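Putative glycosyl hydrolase (Parabacteroides distasonis, PDB 4QHZ) probably acts as a hydrolase of the 3-keto-disaccharide hydrolase family and holds a magnesium ion beside a beta-sandwich framework. Local coordinates at residues G120-L123 and Y127-Q130; T107-T110 and S115-N118; A174-F177 and Y183-H186; T139-Q144 and Q151-A156. All coordinates share one frame; numbering follows the deposited sequence.

Contacts 1 and 2, with centres about 18 Å apart, supply ligands to one magnesium ion: the hairpin gives Glu128 and Gln130, the preceding loop Asn118, and Gln130 OE1 lies 3.1 Å from Asn118 OD1. Contact 4 supplies no ligand but stands behind Gln130, since Gly143 O takes a probable hydrogen bond from Gln130 NE2 at 3.1 Å. Contact 3 lies away from the metal and meets contact 1 at the hairpin's far end, where Tyr127 OH and Tyr183 OH are 2.7 Å apart in a probable hydrogen bond. Contacts 2 and 3 occupy opposite sides of the chain's centre, about 36 Å apart between centres.

Contact 1: residues G120-L123 and Y127-Q130; sequences GIFL and YEVQ. With MG (magnesium ion), chain I.
A tight antiparallel beta hairpin, strands 119-123 and 127-131, pairs Ile121 with Val129 and Leu123 with Tyr127, and carries two magnesium ligands on one of its faces. Val129 N reaches Ile121 O at 2.8 Å with a nearly straight N-H (171°), and Ile121 N returns the bond to Val129 O. The last pair, Tyr127 N to Leu123 O, is longer and more bent, at 3.3 Å. On the face of Phe122, the aromatic ring lies flat over the stem of Glu128: Glu128 CB sits 3.7 Å from the ring centroid in a CH-pi contact, with ring and carboxylate planes 16° apart. Glu128 runs out fully extended, CG anti to the backbone N (chi1 -174°), which carries OE2 to 2.2 Å from the magnesium ion. Gln130 OE1 binds the same ion, and Asn118, Ser119, Gln227 and a water complete six ligands. Gly120 leaves room for Glu128 OE2, which a side chain there would strike. An alanine in place of Phe122 would remove the ring over Glu128 CB, and the metal-binding stem would probably be freer to shift. On the face opposite Phe122 and Glu128, Leu123 CD1 meets Val129 CG2 at 3.7 Å, and Ile121 and Leu123 pack on strands 97-104 and 165-177; strand 225-226 pairs with the edge of 119-123 that faces away from 127-131.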
loop_
_atom_site.group_PDB
_atom_site.type_symbol
_atom_site.label_atom_id
_atom_site.label_comp_id
_atom_site.label_asym_id
_atom_site.label_seq_id
_atom_site.Cartn_x
_atom_site.Cartn_y
_atom_site.Cartn_z
ATOM N N GLY C 120 -15.244 -17.955 -15.453
ATOM C CA GLY C 120 -14.359 -17.186 -14.594
ATOM C C GLY C 120 -12.912 -17.348 -14.962
ATOM O O GLY C 120 -12.535 -18.311 -15.633
ATOM N N ILE C 121 -12.108 -16.378 -14.543
ATOM C CA ILE C 121 -10.676 -16.388 -14.781
ATOM C C ILE C 121 -9.984 -16.544 -13.433
ATOM O O ILE C 121 -10.000 -15.617 -12.618
ATOM C CB ILE C 121 -10.215 -15.100 -15.496
ATOM C CG1 ILE C 121 -10.947 -14.930 -16.830
ATOM C CG2 ILE C 121 -8.716 -15.109 -15.740
ATOM C CD1 ILE C 121 -11.891 -13.752 -16.863
ATOM N N PHE C 122 -9.397 -17.712 -13.193
ATOM C CA PHE C 122 -8.663 -17.964 -11.955
ATOM C C PHE C 122 -7.215 -17.538 -12.110
ATOM O O PHE C 122 -6.433 -18.193 -12.807
ATOM C CB PHE C 122 -8.732 -19.437 -11.557
ATOM C CG PHE C 122 -10.039 -19.838 -10.929
ATOM C CD1 PHE C 122 -11.172 -20.027 -11.711
ATOM C CD2 PHE C 122 -10.130 -20.040 -9.561
ATOM C CE1 PHE C 122 -12.376 -20.406 -11.140
ATOM C CE2 PHE C 122 -11.327 -20.415 -8.985
ATOM C CZ PHE C 122 -12.452 -20.599 -9.775
ATOM N N LEU C 123 -6.870 -16.440 -11.443
ATOM C CA LEU C 123 -5.536 -15.851 -11.518
ATOM C C LEU C 123 -4.559 -16.704 -10.721
ATOM O O LEU C 123 -4.793 -16.976 -9.544
ATOM C CB LEU C 123 -5.561 -14.419 -10.989
ATOM C CG LEU C 123 -6.628 -13.517 -11.630
ATOM C CD1 LEU C 123 -6.704 -12.178 -10.917
ATOM C CD2 LEU C 123 -6.368 -13.315 -13.116
ATOM N N TYR C 127 -7.460 -17.436 -7.719
ATOM C CA TYR C 127 -8.291 -16.272 -7.417
ATOM C C TYR C 127 -9.225 -15.930 -8.579
ATOM O O TYR C 127 -8.787 -15.381 -9.593
ATOM C CB TYR C 127 -7.396 -15.072 -7.065
ATOM C CG TYR C 127 -6.251 -15.407 -6.130
ATOM C CD1 TYR C 127 -6.494 -15.847 -4.831
ATOM C CD2 TYR C 127 -4.926 -15.286 -6.540
ATOM C CE1 TYR C 127 -5.457 -16.160 -3.973
ATOM C CE2 TYR C 127 -3.882 -15.596 -5.679
ATOM C CZ TYR C 127 -4.153 -16.035 -4.398
ATOM O OH TYR C 127 -3.123 -16.348 -3.546
ATOM N N GLU C 128 -10.514 -16.228 -8.428
ATOM C CA GLU C 128 -11.463 -16.071 -9.537
ATOM C C GLU C 128 -11.915 -14.628 -9.750
ATOM O O GLU C 128 -12.450 -13.995 -8.842
ATOM C CB GLU C 128 -12.725 -16.932 -9.352
ATOM C CG GLU C 128 -13.645 -16.884 -10.576
ATOM C CD GLU C 128 -14.936 -17.674 -10.434
ATOM O OE1 GLU C 128 -15.276 -18.089 -9.306
ATOM O OE2 GLU C 128 -15.620 -17.873 -11.470
ATOM N N VAL C 129 -11.703 -14.134 -10.966
ATOM C CA VAL C 129 -12.412 -12.973 -11.467
ATOM C C VAL C 129 -13.665 -13.508 -12.142
ATOM O O VAL C 129 -13.582 -14.199 -13.158
ATOM C CB VAL C 129 -11.581 -12.154 -12.472
ATOM C CG1 VAL C 129 -12.357 -10.920 -12.926
ATOM C CG2 VAL C 129 -10.245 -11.752 -11.862
ATOM N N GLN C 130 -14.824 -13.203 -11.566
ATOM C CA GLN C 130 -16.084 -13.790 -12.008
ATOM C C GLN C 130 -16.456 -13.358 -13.424
ATOM O O GLN C 130 -16.290 -12.199 -13.800
ATOM C CB GLN C 130 -17.213 -13.424 -11.039
ATOM C CG GLN C 130 -18.608 -13.905 -11.430
ATOM C CD GLN C 130 -18.789 -15.417 -11.312
ATOM O OE1 GLN C 130 -18.049 -16.195 -11.920
ATOM N NE2 GLN C 130 -19.780 -15.839 -10.523
HETATM MG MG MG I . -17.701 -18.299 -12.154
HETATM O O HOH W 1 -18.045 -18.647 -10.257
#

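Contact 2: residues T107-T110 and S115-N118. With MG (magnesium ion), chain I.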
loop_
_atom_site.group_PDB
_atom_site.type_symbol
_atom_site.label_atom_id
_atom_site.label_comp_id
_atom_site.label_asym_id
_atom_site.label_seq_id
_atom_site.Cartn_x
_atom_site.Cartn_y
_atom_site.Cartn_z
ATOM N N THR C 107 -26.706 -15.209 -27.659
ATOM C CA THR C 107 -27.995 -14.515 -27.742
ATOM C C THR C 107 -29.152 -15.376 -27.235
ATOM O O THR C 107 -30.175 -14.838 -26.821
ATOM C CB THR C 107 -28.312 -14.060 -29.182
ATOM O OG1 THR C 107 -28.232 -15.175 -30.070
ATOM C CG2 THR C 107 -27.331 -12.994 -29.637
ATOM N N ASN C 108 -28.992 -16.700 -27.272
ATOM C CA ASN C 108 -30.022 -17.622 -26.791
ATOM C C ASN C 108 -29.814 -18.075 -25.330
ATOM O O ASN C 108 -30.367 -19.089 -24.902
ATOM C CB ASN C 108 -30.124 -18.831 -27.733
ATOM C CG ASN C 108 -28.918 -19.749 -27.653
ATOM O OD1 ASN C 108 -27.886 -19.401 -27.082
ATOM N ND2 ASN C 108 -29.055 -20.940 -28.208
ATOM N N ILE C 109 -29.026 -17.311 -24.574
ATOM C CA ILE C 109 -28.768 -17.592 -23.162
ATOM C C ILE C 109 -30.054 -17.752 -22.351
ATOM O O ILE C 109 -31.050 -17.069 -22.591
ATOM C CB ILE C 109 -27.885 -16.477 -22.520
ATOM C CG1 ILE C 109 -27.433 -16.857 -21.104
ATOM C CG2 ILE C 109 -28.608 -15.135 -22.505
ATOM C CD1 ILE C 109 -26.475 -18.030 -21.058
ATOM N N THR C 110 -30.022 -18.674 -21.399
ATOM C CA THR C 110 -31.088 -18.829 -20.420
ATOM C C THR C 110 -30.464 -18.974 -19.041
ATOM O O THR C 110 -29.255 -19.185 -18.920
ATOM C CB THR C 110 -31.962 -20.063 -20.705
ATOM O OG1 THR C 110 -31.143 -21.239 -20.716
ATOM C CG2 THR C 110 -32.668 -19.925 -22.047
ATOM N N SER C 115 -26.448 -19.117 -12.414
ATOM C CA SER C 115 -26.590 -20.160 -13.432
ATOM C C SER C 115 -26.889 -19.593 -14.823
ATOM O O SER C 115 -27.606 -20.210 -15.602
ATOM C CB SER C 115 -27.691 -21.138 -13.009
ATOM O OG SER C 115 -27.352 -21.755 -11.786
ATOM N N ARG C 116 -26.325 -18.429 -15.133
ATOM C CA ARG C 116 -26.567 -17.771 -16.405
ATOM C C ARG C 116 -25.264 -17.231 -16.992
ATOM O O ARG C 116 -24.871 -16.100 -16.714
ATOM C CB ARG C 116 -27.580 -16.634 -16.233
ATOM C CG ARG C 116 -28.100 -16.051 -17.542
ATOM C CD ARG C 116 -28.730 -14.688 -17.298
ATOM N NE ARG C 116 -29.191 -14.029 -18.518
ATOM C CZ ARG C 116 -30.351 -14.256 -19.130
ATOM N NH1 ARG C 116 -31.202 -15.163 -18.674
ATOM N NH2 ARG C 116 -30.657 -13.571 -20.221
ATOM N N GLY C 117 -24.607 -18.045 -17.812
ATOM C CA GLY C 117 -23.357 -17.644 -18.437
ATOM C C GLY C 117 -22.198 -17.538 -17.460
ATOM O O GLY C 117 -21.349 -16.653 -17.588
ATOM N N ASN C 118 -22.156 -18.450 -16.490
ATOM C CA ASN C 118 -21.108 -18.456 -15.470
ATOM C C ASN C 118 -19.831 -19.098 -15.988
ATOM O O ASN C 118 -19.833 -20.256 -16.408
ATOM C CB ASN C 118 -21.586 -19.190 -14.209
ATOM C CG ASN C 118 -20.703 -18.935 -12.987
ATOM O OD1 ASN C 118 -19.505 -18.641 -13.093
ATOM N ND2 ASN C 118 -21.298 -19.052 -11.810
HETATM MG MG MG I . -17.701 -18.299 -12.154
HETATM O O HOH W 1 -18.045 -18.647 -10.257
#
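Thr110 and Arg116 bring the two loop segments nearest at the backbone, with CA atoms 6.1 Å apart and no regular strand pairing between them. The side chain of Ile109 bridges this separation. Its CG2 methyl rests over one face of the Arg116 guanidinium, 3.4 Å from NH2, while Ile109 CG1 lies 3.7 Å from Arg116 CG, so that the isoleucine follows the arginine from the aliphatic stem to the charged end. Arg116 can be followed this far because its arm is drawn out, with CG anti to the backbone N (chi1 -169°) and the chain extended from there to NE. Thr110 O touches the same stem, 3.6 Å from Arg116 CG. The guanidinium finds its polar partners outside the pair of segments: NE forms a salt bridge with Asp133 and NH1 a hydrogen bond with Gly111 O, which together limit its rotation while the methyl packs on it. The other branch of Ile109 turns toward the bend, placing CD1 3.7 Å from Gly117 N; Gly117 has a positive phi of 70°, a left-handed backbone conformation easily adopted by a residue without a side chain. One residue on, Asn118 OD1 binds the magnesium ion at 2.1 Å, and ND2 gives a hydrogen bond to Gln114 O, which fixes which end of the amide faces the metal. Both segments belong to the long loop between strands 97-104 and 119-123; Gly117 N is held by Ser233 OG and Thr110 OG1 by Glu234, on the approach to strand 237-245.

Contact 3: residues A174-F177 and Y183-H186; sequences APTF and YRTH
Phe177 and Tyr183 run side by side, pointing the same way, their rings near parallel but offset, at the turn end of the hairpin formed by strands 165-177 and 185-193, where a classic beta bulge sets Arg184 and Thr185 both opposite Thr176. The ring planes are 26° apart and slid past one another, with centroids 4.7 Å apart, so that overlap is slight; Phe177 CE1 stands over one face of Tyr183 near its rim, and Phe177 CZ comes to 3.4 Å from Tyr183 CE1. The opposite face of Tyr183 receives His186 ND1, again toward the rim, and Pro175 CB abuts its edge in plane, 3.5 Å from CE1. Tyr183 is thus held on both faces and at an edge, while its hydroxyl pairs with that of Tyr127. A serine in place of Tyr183 would probably leave Phe177 and His186 without the ring that separates them and Tyr127 OH without one of its partners. At the bulge, Thr176 O accepts from two amides, Arg184 N at 2.8 Å and Thr185 N at 3.1 Å, both arriving from the same face of its carbonyl plane. Arg184 extends its chain past Thr176, CG anti to the backbone N (chi1 176°), which brings NH1 to a weak bond with OG1; its NE forms a salt bridge with Asp96 of the second subunit, tying the bulge to that neighbouring subunit. Thr176 OG1 and Thr185 OG1 share a hydrogen bond of 2.6 Å, and a water joins Thr185 OG1 to Ala174 O.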
loop_
_atom_site.group_PDB
_atom_site.type_symbol
_atom_site.label_atom_id
_atom_site.label_comp_id
_atom_site.label_asym_id
_atom_site.label_seq_id
_atom_site.Cartn_x
_atom_site.Cartn_y
_atom_site.Cartn_z
ATOM N N ALA C 174 1.273 -10.650 -8.075
ATOM C CA ALA C 174 1.250 -11.900 -7.322
ATOM C C ALA C 174 1.632 -11.663 -5.866
ATOM O O ALA C 174 2.316 -10.690 -5.558
ATOM C CB ALA C 174 2.196 -12.912 -7.950
ATOM N N PRO C 175 1.174 -12.545 -4.963
ATOM C CA PRO C 175 1.526 -12.412 -3.565
ATOM C C PRO C 175 2.923 -12.949 -3.310
ATOM O O PRO C 175 3.481 -13.621 -4.172
ATOM C CB PRO C 175 0.512 -13.309 -2.867
ATOM C CG PRO C 175 0.257 -14.394 -3.856
ATOM C CD PRO C 175 0.322 -13.731 -5.203
ATOM N N THR C 176 3.480 -12.618 -2.146
ATOM C CA THR C 176 4.629 -13.322 -1.600
ATOM C C THR C 176 4.198 -13.997 -0.303
ATOM O O THR C 176 3.285 -13.528 0.369
ATOM C CB THR C 176 5.818 -12.383 -1.339
ATOM O OG1 THR C 176 5.422 -11.326 -0.455
ATOM C CG2 THR C 176 6.334 -11.787 -2.650
ATOM N N PHE C 177 4.852 -15.099 0.042
ATOM C CA PHE C 177 4.485 -15.877 1.221
ATOM C C PHE C 177 5.636 -15.958 2.206
ATOM O O PHE C 177 6.799 -16.008 1.813
ATOM C CB PHE C 177 4.051 -17.284 0.812
ATOM C CG PHE C 177 2.705 -17.327 0.162
ATOM C CD1 PHE C 177 1.548 -17.382 0.938
ATOM C CD2 PHE C 177 2.580 -17.301 -1.225
ATOM C CE1 PHE C 177 0.298 -17.406 0.340
ATOM C CE2 PHE C 177 1.327 -17.314 -1.824
ATOM C CZ PHE C 177 0.188 -17.373 -1.041
ATOM N N TYR C 183 0.527 -15.151 4.227
ATOM C CA TYR C 183 0.828 -14.100 3.267
ATOM C C TYR C 183 1.851 -13.143 3.835
ATOM O O TYR C 183 1.710 -12.679 4.962
ATOM C CB TYR C 183 -0.427 -13.302 2.887
ATOM C CG TYR C 183 -1.295 -13.941 1.830
ATOM C CD1 TYR C 183 -0.880 -14.012 0.501
ATOM C CD2 TYR C 183 -2.550 -14.447 2.153
ATOM C CE1 TYR C 183 -1.685 -14.586 -0.467
ATOM C CE2 TYR C 183 -3.359 -15.028 1.195
ATOM C CZ TYR C 183 -2.930 -15.095 -0.111
ATOM O OH TYR C 183 -3.753 -15.672 -1.054
ATOM N N ARG C 184 2.873 -12.843 3.042
ATOM C CA ARG C 184 3.778 -11.735 3.329
ATOM C C ARG C 184 3.224 -10.470 2.677
ATOM O O ARG C 184 3.116 -9.423 3.314
ATOM C CB ARG C 184 5.180 -12.051 2.819
ATOM C CG ARG C 184 6.186 -10.924 2.977
ATOM C CD ARG C 184 7.556 -11.349 2.493
ATOM N NE ARG C 184 8.518 -10.256 2.623
ATOM C CZ ARG C 184 8.660 -9.253 1.754
ATOM N NH1 ARG C 184 7.919 -9.185 0.642
ATOM N NH2 ARG C 184 9.566 -8.308 1.999
ATOM N N THR C 185 2.906 -10.573 1.390
ATOM C CA THR C 185 2.159 -9.544 0.688
ATOM C C THR C 185 1.004 -10.213 -0.030
ATOM O O THR C 185 1.162 -11.291 -0.604
ATOM C CB THR C 185 3.021 -8.778 -0.332
ATOM O OG1 THR C 185 3.620 -9.700 -1.250
ATOM C CG2 THR C 185 4.111 -7.987 0.376
ATOM N N HIS C 186 -0.164 -9.587 0.025
ATOM C CA HIS C 186 -1.343 -10.124 -0.634
ATOM C C HIS C 186 -1.289 -9.825 -2.119
ATOM O O HIS C 186 -0.595 -8.901 -2.539
ATOM C CB HIS C 186 -2.604 -9.523 -0.034
ATOM C CG HIS C 186 -2.880 -9.993 1.356
ATOM N ND1 HIS C 186 -3.877 -10.896 1.645
ATOM C CD2 HIS C 186 -2.272 -9.711 2.530
ATOM C CE1 HIS C 186 -3.879 -11.145 2.942
ATOM N NE2 HIS C 186 -2.918 -10.433 3.502
HETATM O O HOH W 2 3.707 -8.908 -3.755
#

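Contact 4: residues T139-Q144 and Q151-A156; sequences TYVNGQ and QSIPLA
Gln144 meets the Pro154 ring chiefly through the stem of its flat amide: Gln144 CG lies 3.7 Å from Pro154 CG, which sits off to one side of the amide plane, 4.2 Å from Gln144 CD. At the NE2 end of that amide a water accepts a bond of 3.0 Å from Gln144 NE2 and passes one on to Ala156 O, spanning a gap too wide for the two to bond directly. The second amide, that of Asn142, turns its polar atoms to the third subunit: ND2 to Ser23 O and OD1 to Phe25 N of that chain. This leaves Asn142 CB to pack on Ile153 CG1, at 3.9 Å. Residues Tyr140 to Gly143 form a type I beta turn, Gly143 N returning to Tyr140 O at 3.0 Å, with a short 3-10 stretch at Val141 and Asn142; it belongs to the loop region between strands 127-131 and 165-177. Gly143 suits its place because a side chain there would run into Tyr140 CE2. Val141 CG2 meets Ile153 CD1 at 3.8 Å as the two branched side chains cross at a slant. Ile153 CG1 is anti to its carbonyl carbon (chi1 -60°), which swings the CG1 branch over Asn142 CA. Pro28 and Pro30 of the third subunit pack on Val141 and on Gln144 and Ile153, while Pro154 leans on Leu198 of strand 196-203.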
loop_
_atom_site.group_PDB
_atom_site.type_symbol
_atom_site.label_atom_id
_atom_site.label_comp_id
_atom_site.label_asym_id
_atom_site.label_seq_id
_atom_site.Cartn_x
_atom_site.Cartn_y
_atom_site.Cartn_z
ATOM N N THR C 139 -28.074 -10.978 -9.040
ATOM C CA THR C 139 -27.482 -12.065 -8.277
ATOM C C THR C 139 -26.855 -11.458 -7.024
ATOM O O THR C 139 -26.987 -10.253 -6.788
ATOM C CB THR C 139 -26.437 -12.844 -9.110
ATOM O OG1 THR C 139 -26.025 -14.025 -8.408
ATOM C CG2 THR C 139 -25.203 -11.970 -9.419
ATOM N N TYR C 140 -26.184 -12.268 -6.213
ATOM C CA TYR C 140 -25.503 -11.705 -5.038
ATOM C C TYR C 140 -24.327 -10.860 -5.522
ATOM O O TYR C 140 -23.550 -11.291 -6.387
ATOM C CB TYR C 140 -25.084 -12.766 -4.006
ATOM C CG TYR C 140 -24.437 -14.045 -4.500
ATOM C CD1 TYR C 140 -25.203 -15.167 -4.785
ATOM C CD2 TYR C 140 -23.051 -14.158 -4.596
ATOM C CE1 TYR C 140 -24.617 -16.354 -5.208
ATOM C CE2 TYR C 140 -22.456 -15.339 -5.014
ATOM C CZ TYR C 140 -23.240 -16.435 -5.311
ATOM O OH TYR C 140 -22.662 -17.610 -5.710
ATOM N N VAL C 141 -24.224 -9.651 -4.975
ATOM C CA VAL C 141 -23.372 -8.613 -5.562
ATOM C C VAL C 141 -21.888 -8.913 -5.402
ATOM O O VAL C 141 -21.087 -8.532 -6.252
ATOM C CB VAL C 141 -23.687 -7.199 -4.999
ATOM C CG1 VAL C 141 -25.110 -6.802 -5.358
ATOM C CG2 VAL C 141 -23.464 -7.116 -3.487
ATOM N N ASN C 142 -21.522 -9.603 -4.323
ATOM C CA ASN C 142 -20.126 -9.996 -4.119
ATOM C C ASN C 142 -19.716 -11.178 -5.000
ATOM O O ASN C 142 -18.566 -11.595 -4.970
ATOM C CB ASN C 142 -19.832 -10.285 -2.629
ATOM C CG ASN C 142 -20.651 -11.426 -2.067
ATOM O OD1 ASN C 142 -21.824 -11.614 -2.424
ATOM N ND2 ASN C 142 -20.039 -12.210 -1.191
ATOM N N GLY C 143 -20.653 -11.715 -5.783
ATOM C CA GLY C 143 -20.348 -12.770 -6.750
ATOM C C GLY C 143 -20.816 -12.478 -8.166
ATOM O O GLY C 143 -20.907 -13.394 -8.988
ATOM N N GLN C 144 -21.107 -11.215 -8.469
ATOM C CA GLN C 144 -21.547 -10.858 -9.809
ATOM C C GLN C 144 -20.337 -10.591 -10.715
ATOM O O GLN C 144 -19.192 -10.735 -10.295
ATOM C CB GLN C 144 -22.526 -9.671 -9.770
ATOM C CG GLN C 144 -21.920 -8.284 -9.621
ATOM C CD GLN C 144 -22.995 -7.218 -9.535
ATOM O OE1 GLN C 144 -23.847 -7.258 -8.651
ATOM N NE2 GLN C 144 -22.972 -6.270 -10.464
ATOM N N GLN C 151 -15.490 -11.905 -2.425
ATOM C CA GLN C 151 -14.607 -11.097 -1.591
ATOM C C GLN C 151 -14.842 -9.616 -1.814
ATOM O O GLN C 151 -15.039 -8.877 -0.858
ATOM C CB GLN C 151 -13.144 -11.410 -1.884
ATOM C CG GLN C 151 -12.697 -12.783 -1.426
ATOM C CD GLN C 151 -11.242 -13.056 -1.753
ATOM O OE1 GLN C 151 -10.438 -12.128 -1.889
ATOM N NE2 GLN C 151 -10.886 -14.328 -1.857
ATOM N N SER C 152 -14.792 -9.197 -3.080
ATOM C CA SER C 152 -14.806 -7.790 -3.451
ATOM C C SER C 152 -15.867 -7.507 -4.501
ATOM O O SER C 152 -15.792 -8.007 -5.623
ATOM C CB SER C 152 -13.438 -7.378 -3.980
ATOM O OG SER C 152 -12.440 -7.589 -2.994
ATOM N N ILE C 153 -16.843 -6.685 -4.116
ATOM C CA ILE C 153 -17.932 -6.270 -4.986
ATOM C C ILE C 153 -17.373 -5.349 -6.069
ATOM O O ILE C 153 -16.585 -4.449 -5.769
ATOM C CB ILE C 153 -19.016 -5.537 -4.186
ATOM C CG1 ILE C 153 -19.587 -6.447 -3.087
ATOM C CG2 ILE C 153 -20.139 -5.066 -5.090
ATOM C CD1 ILE C 153 -20.309 -5.696 -1.990
ATOM N N PRO C 154 -17.752 -5.581 -7.336
ATOM C CA PRO C 154 -17.248 -4.709 -8.388
ATOM C C PRO C 154 -17.823 -3.301 -8.280
ATOM O O PRO C 154 -18.930 -3.114 -7.772
ATOM C CB PRO C 154 -17.733 -5.388 -9.670
ATOM C CG PRO C 154 -18.961 -6.121 -9.254
ATOM C CD PRO C 154 -18.665 -6.606 -7.862
ATOM N N LEU C 155 -17.073 -2.323 -8.774
ATOM C CA LEU C 155 -17.464 -0.919 -8.667
ATOM C C LEU C 155 -18.652 -0.562 -9.560
ATOM O O LEU C 155 -19.295 0.461 -9.358
ATOM C CB LEU C 155 -16.269 -0.019 -9.004
ATOM C CG LEU C 155 -15.082 -0.132 -8.039
ATOM C CD1 LEU C 155 -13.856 0.571 -8.602
ATOM C CD2 LEU C 155 -15.445 0.427 -6.673
ATOM N N ALA C 156 -18.940 -1.394 -10.552
ATOM C CA ALA C 156 -20.064 -1.143 -11.433
ATOM C C ALA C 156 -20.533 -2.420 -12.111
ATOM O O ALA C 156 -19.856 -3.447 -12.066
ATOM C CB ALA C 156 -19.683 -0.109 -12.484
HETATM O O HOH W 3 -20.679 -6.074 -12.429
#